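Local atomic coordinates of enoyl-CoA hydratase/isomerase family protein (Pseudomonas syringae pv. tomato, PDB entry 3OT6), a protein that probably catalyses a hydratase- or isomerase-type reaction on an acyl-CoA substrate, as other members of the crotonase-like family do. Residues I97-F111 with Y118-E132. Numbering follows the deposited sequence.
Sequences IIVACPGHAVAKGAF and YRIGVAGPFSIGLNE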
loop_
_atom_site.group_PDB
_atom_site.type_symbol
_atom_site.label_atom_id
_atom_site.label_comp_id
_atom_site.label_asym_id
_atom_site.label_seq_id
_atom_site.Cartn_x
_atom_site.Cartn_y
_atom_site.Cartn_z
ATOM N N ILE A 97 4.273 5.377 -8.209
ATOM C CA ILE A 97 3.569 4.150 -7.886
ATOM C C ILE A 97 2.037 4.341 -7.883
ATOM O O ILE A 97 1.479 5.213 -7.160
ATOM C CB ILE A 97 4.062 3.545 -6.580
ATOM C CG1 ILE A 97 5.570 3.292 -6.661
ATOM C CG2 ILE A 97 3.358 2.180 -6.318
ATOM C CD1 ILE A 97 6.162 2.696 -5.388
ATOM N N ILE A 98 1.374 3.550 -8.738
ATOM C CA ILE A 98 -0.075 3.467 -8.814
ATOM C C ILE A 98 -0.482 2.221 -8.069
ATOM O O ILE A 98 0.137 1.145 -8.206
ATOM C CB ILE A 98 -0.562 3.381 -10.265
ATOM C CG1 ILE A 98 -0.023 4.554 -11.078
ATOM C CG2 ILE A 98 -2.078 3.407 -10.357
ATOM C CD1 ILE A 98 -0.339 4.457 -12.660
ATOM N N VAL A 99 -1.480 2.355 -7.220
ATOM C CA VAL A 99 -2.062 1.156 -6.611
ATOM C C VAL A 99 -3.438 1.047 -7.206
ATOM O O VAL A 99 -4.247 2.025 -7.158
ATOM C CB VAL A 99 -2.107 1.202 -5.047
ATOM C CG1 VAL A 99 -2.844 -0.049 -4.488
ATOM C CG2 VAL A 99 -0.694 1.272 -4.518
ATOM N N ALA A 100 -3.671 -0.105 -7.813
ATOM C CA ALA A 100 -4.914 -0.402 -8.497
ATOM C C ALA A 100 -5.615 -1.452 -7.650
ATOM O O ALA A 100 -5.258 -2.662 -7.713
ATOM C CB ALA A 100 -4.629 -0.952 -9.884
ATOM N N CYS A 101 -6.614 -1.036 -6.880
ATOM C CA CYS A 101 -7.155 -1.935 -5.892
ATOM C C CYS A 101 -8.361 -2.684 -6.466
ATOM O O CYS A 101 -9.356 -2.051 -6.779
ATOM C CB CYS A 101 -7.487 -1.162 -4.609
ATOM S SG CYS A 101 -8.614 -2.038 -3.541
ATOM N N PRO A 102 -8.262 -4.034 -6.638
ATOM C CA PRO A 102 -9.378 -4.725 -7.334
ATOM C C PRO A 102 -10.595 -5.134 -6.460
ATOM O O PRO A 102 -11.491 -5.808 -6.947
ATOM C CB PRO A 102 -8.700 -5.928 -8.033
ATOM C CG PRO A 102 -7.358 -6.080 -7.429
ATOM C CD PRO A 102 -7.152 -4.971 -6.383
ATOM N N GLY A 103 -10.657 -4.688 -5.209
ATOM C CA GLY A 103 -11.781 -5.009 -4.356
ATOM C C GLY A 103 -11.567 -4.488 -2.949
ATOM O O GLY A 103 -11.581 -3.241 -2.714
ATOM N N HIS A 104 -11.411 -5.425 -2.010
ATOM C CA HIS A 104 -11.178 -5.135 -0.580
ATOM C C HIS A 104 -9.740 -4.695 -0.343
ATOM O O HIS A 104 -8.799 -5.209 -0.983
ATOM C CB HIS A 104 -11.389 -6.422 0.251
ATOM C CG HIS A 104 -12.791 -6.934 0.238
ATOM N ND1 HIS A 104 -13.133 -8.144 -0.320
ATOM C CD2 HIS A 104 -13.940 -6.395 0.705
ATOM C CE1 HIS A 104 -14.436 -8.328 -0.205
ATOM N NE2 HIS A 104 -14.950 -7.278 0.412
ATOM N N ALA A 105 -9.535 -3.820 0.628
ATOM C CA ALA A 105 -8.187 -3.502 1.099
ATOM C C ALA A 105 -8.266 -3.182 2.601
ATOM O O ALA A 105 -8.869 -2.182 3.006
ATOM C CB ALA A 105 -7.611 -2.320 0.285
ATOM N N VAL A 106 -7.721 -4.052 3.449
ATOM C CA VAL A 106 -8.008 -3.968 4.889
ATOM C C VAL A 106 -6.680 -3.991 5.598
ATOM O O VAL A 106 -5.777 -4.746 5.202
ATOM C CB VAL A 106 -8.856 -5.155 5.357
ATOM C CG1 VAL A 106 -9.079 -5.152 6.901
ATOM C CG2 VAL A 106 -10.219 -5.202 4.631
ATOM N N ALA A 107 -6.548 -3.148 6.628
ATOM C CA ALA A 107 -5.385 -3.128 7.553
ATOM C C ALA A 107 -4.147 -2.842 6.670
ATOM O O ALA A 107 -4.241 -1.915 5.860
ATOM C CB ALA A 107 -5.281 -4.431 8.372
ATOM N N LYS A 108 -3.039 -3.608 6.778
ATOM C CA LYS A 108 -1.844 -3.373 5.941
ATOM C C LYS A 108 -2.248 -3.293 4.464
ATOM O O LYS A 108 -1.696 -2.487 3.716
ATOM C CB LYS A 108 -0.721 -4.415 6.166
ATOM C CG LYS A 108 0.618 -4.119 5.433
ATOM C CD LYS A 108 1.376 -2.903 6.070
ATOM C CE LYS A 108 2.578 -2.323 5.216
ATOM N NZ LYS A 108 2.979 -0.960 5.907
ATOM N N GLY A 109 -3.220 -4.073 4.032
ATOM C CA GLY A 109 -3.637 -3.914 2.644
ATOM C C GLY A 109 -4.118 -2.477 2.376
ATOM O O GLY A 109 -3.909 -1.923 1.292
ATOM N N ALA A 110 -4.794 -1.855 3.332
ATOM C CA ALA A 110 -5.175 -0.473 3.085
ATOM C C ALA A 110 -3.963 0.489 3.284
ATOM O O ALA A 110 -3.951 1.587 2.696
ATOM C CB ALA A 110 -6.395 -0.042 3.931
ATOM N N PHE A 111 -2.976 0.107 4.102
ATOM C CA PHE A 111 -1.750 0.870 4.142
ATOM C C PHE A 111 -1.003 0.936 2.823
ATOM O O PHE A 111 -0.278 1.896 2.558
ATOM C CB PHE A 111 -0.854 0.449 5.272
ATOM C CG PHE A 111 -1.362 0.931 6.607
ATOM C CD1 PHE A 111 -1.571 2.307 6.835
ATOM C CD2 PHE A 111 -1.667 0.043 7.619
ATOM C CE1 PHE A 111 -2.061 2.775 8.101
ATOM C CE2 PHE A 111 -2.155 0.479 8.836
ATOM C CZ PHE A 111 -2.369 1.839 9.093
ATOM N N TYR A 118 -0.716 7.458 -6.629
ATOM C CA TYR A 118 -2.026 7.547 -7.215
ATOM C C TYR A 118 -2.736 6.217 -6.842
ATOM O O TYR A 118 -2.107 5.114 -6.911
ATOM C CB TYR A 118 -1.956 7.702 -8.789
ATOM C CG TYR A 118 -3.288 8.210 -9.308
ATOM C CD1 TYR A 118 -3.510 9.579 -9.444
ATOM C CD2 TYR A 118 -4.352 7.347 -9.525
ATOM C CE1 TYR A 118 -4.751 10.088 -9.835
ATOM C CE2 TYR A 118 -5.648 7.844 -9.933
ATOM C CZ TYR A 118 -5.823 9.216 -10.066
ATOM O OH TYR A 118 -7.028 9.778 -10.415
ATOM N N ARG A 119 -4.026 6.276 -6.502
ATOM C CA ARG A 119 -4.730 5.055 -6.055
ATOM C C ARG A 119 -6.035 4.928 -6.751
ATOM O O ARG A 119 -6.804 5.857 -6.761
ATOM C CB ARG A 119 -4.985 5.078 -4.538
ATOM C CG ARG A 119 -3.726 4.936 -3.667
ATOM C CD ARG A 119 -3.012 6.255 -3.379
ATOM N NE ARG A 119 -3.967 7.366 -3.275
ATOM C CZ ARG A 119 -4.569 7.748 -2.138
ATOM N NH1 ARG A 119 -4.260 7.162 -0.966
ATOM N NH2 ARG A 119 -5.477 8.738 -2.172
ATOM N N ILE A 120 -6.332 3.764 -7.293
ATOM C CA ILE A 120 -7.617 3.541 -7.998
ATOM C C ILE A 120 -8.292 2.332 -7.447
ATOM O O ILE A 120 -7.656 1.263 -7.288
ATOM C CB ILE A 120 -7.420 3.290 -9.523
ATOM C CG1 ILE A 120 -6.573 4.413 -10.121
ATOM C CG2 ILE A 120 -8.797 3.201 -10.238
ATOM C CD1 ILE A 120 -6.294 4.247 -11.664
ATOM N N GLY A 121 -9.564 2.470 -7.139
ATOM C CA GLY A 121 -10.304 1.327 -6.600
ATOM C C GLY A 121 -11.459 0.960 -7.512
ATOM O O GLY A 121 -11.693 1.640 -8.494
ATOM N N VAL A 122 -12.188 -0.099 -7.186
ATOM C CA VAL A 122 -13.312 -0.552 -8.052
ATOM C C VAL A 122 -14.601 -0.503 -7.268
ATOM O O VAL A 122 -14.598 -0.834 -6.072
ATOM C CB VAL A 122 -13.056 -1.961 -8.718
ATOM C CG1 VAL A 122 -11.889 -1.852 -9.654
ATOM C CG2 VAL A 122 -12.747 -3.012 -7.685
ATOM N N ALA A 123 -15.677 -0.049 -7.909
ATOM C CA ALA A 123 -17.048 -0.061 -7.320
ATOM C C ALA A 123 -17.561 -1.476 -7.025
ATOM O O ALA A 123 -17.316 -2.424 -7.799
ATOM C CB ALA A 123 -18.026 0.627 -8.290
ATOM N N GLY A 124 -18.291 -1.621 -5.926
ATOM C CA GLY A 124 -18.887 -2.894 -5.589
ATOM C C GLY A 124 -18.900 -3.157 -4.103
ATOM O O GLY A 124 -18.659 -2.241 -3.296
ATOM N N PRO A 125 -19.193 -4.415 -3.715
ATOM C CA PRO A 125 -19.463 -4.663 -2.279
ATOM C C PRO A 125 -18.163 -4.848 -1.503
ATOM O O PRO A 125 -17.977 -5.872 -0.838
ATOM C CB PRO A 125 -20.260 -5.975 -2.296
ATOM C CG PRO A 125 -19.770 -6.725 -3.576
ATOM C CD PRO A 125 -19.468 -5.595 -4.583
ATOM N N PHE A 126 -17.249 -3.876 -1.589
ATOM C CA PHE A 126 -15.898 -4.089 -1.041
ATOM C C PHE A 126 -15.708 -3.284 0.199
ATOM O O PHE A 126 -16.424 -2.319 0.405
ATOM C CB PHE A 126 -14.874 -3.783 -2.088
ATOM C CG PHE A 126 -15.028 -4.620 -3.336
ATOM C CD1 PHE A 126 -14.781 -5.996 -3.301
ATOM C CD2 PHE A 126 -15.423 -4.035 -4.530
ATOM C CE1 PHE A 126 -14.909 -6.774 -4.428
ATOM C CE2 PHE A 126 -15.551 -4.800 -5.693
ATOM C CZ PHE A 126 -15.280 -6.175 -5.655
ATOM N N SER A 127 -14.820 -3.720 1.075
ATOM C CA SER A 127 -14.481 -2.916 2.234
ATOM C C SER A 127 -13.055 -2.418 2.110
ATOM O O SER A 127 -12.120 -3.223 1.827
ATOM C CB SER A 127 -14.555 -3.748 3.523
ATOM O OG SER A 127 -15.868 -4.234 3.610
ATOM N N ILE A 128 -12.862 -1.137 2.387
ATOM C CA ILE A 128 -11.523 -0.631 2.487
ATOM C C ILE A 128 -11.390 0.068 3.827
ATOM O O ILE A 128 -12.215 0.966 4.159
ATOM C CB ILE A 128 -11.265 0.362 1.383
ATOM C CG1 ILE A 128 -11.283 -0.330 0.016
ATOM C CG2 ILE A 128 -9.994 1.119 1.681
ATOM C CD1 ILE A 128 -11.400 0.629 -1.087
ATOM N N GLY A 129 -10.393 -0.316 4.626
ATOM C CA GLY A 129 -10.232 0.367 5.881
ATOM C C GLY A 129 -9.255 -0.316 6.775
ATOM O O GLY A 129 -8.648 -1.277 6.373
ATOM N N LEU A 130 -9.180 0.165 8.016
ATOM C CA LEU A 130 -8.196 -0.203 8.963
ATOM C C LEU A 130 -8.926 -0.839 10.151
ATOM O O LEU A 130 -9.473 -0.142 11.027
ATOM C CB LEU A 130 -7.419 1.057 9.410
ATOM C CG LEU A 130 -6.661 1.766 8.289
ATOM C CD1 LEU A 130 -5.958 3.034 8.837
ATOM C CD2 LEU A 130 -5.650 0.817 7.573
ATOM N N ASN A 131 -8.944 -2.169 10.204
ATOM C CA ASN A 131 -9.844 -2.769 11.163
ATOM C C ASN A 131 -9.144 -3.145 12.434
ATOM O O ASN A 131 -9.717 -3.821 13.274
ATOM C CB ASN A 131 -10.594 -3.945 10.551
ATOM C CG ASN A 131 -9.683 -5.100 10.217
ATOM O OD1 ASN A 131 -8.469 -4.975 10.140
ATOM N ND2 ASN A 131 -10.269 -6.226 10.019
ATOM N N GLU A 132 -7.902 -2.702 12.594
ATOM C CA GLU A 132 -7.112 -3.264 13.651
ATOM C C GLU A 132 -7.715 -3.048 15.037
ATOM O O GLU A 132 -7.584 -3.919 15.919
ATOM C CB GLU A 132 -5.563 -2.995 13.562
ATOM C CG GLU A 132 -4.993 -1.896 12.734
ATOM C CD GLU A 132 -5.047 -2.082 11.197
ATOM O OE1 GLU A 132 -4.012 -2.322 10.555
ATOM O OE2 GLU A 132 -6.128 -1.915 10.609
HETATM O O HOH W 1 -12.200 -1.272 -4.327
HETATM O O HOH W 2 -17.548 -5.797 1.949
#
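Two consecutive chain passes of the crotonase-like fold pair in parallel, I97-F111 against Y118-E132, each leaving strand 97-100 or 118-122 of the larger sheet for strand 103-106 or 128-129 of the smaller one. Along strands 97-100 and 118-122, Y118 N bonds I97 O, V99 N bonds Y118 O, I120 N bonds V99 O, and C101 N reaches I120 O at 2.6 Å in a nearly straight bond (173°). Where the strands bend apart, a water bridges them, donating to G103 O and accepting from V122 N. Pairing resumes in the smaller sheet, where A105 N bonds S127 O, G129 N bonds A105 O and A107 N bonds G129 O. Just before strand 128-129, F126 lays one ring face over G103 CA, 3.4 Å from the ring centroid, and directs its CD1 edge at the face of the H104 imidazole (planes at 82°). A second water, bound by P125 O and S127 OG, sits at the edge of that imidazole. Beyond the strands, L130 places CD2 over one face of F111, 3.8 Å from the centroid, and against A110 CB. The E132 carboxylate lies beside A107 CB, near a bound methylpentanediol, probably from the crystallisation liquor. Strand 97-100 lies between strands 50-54 and 118-122, with helix 186-197 packed on I98, Y118 and I120; L113 of helix 108-113 packs against V99, C101, A105 and I128.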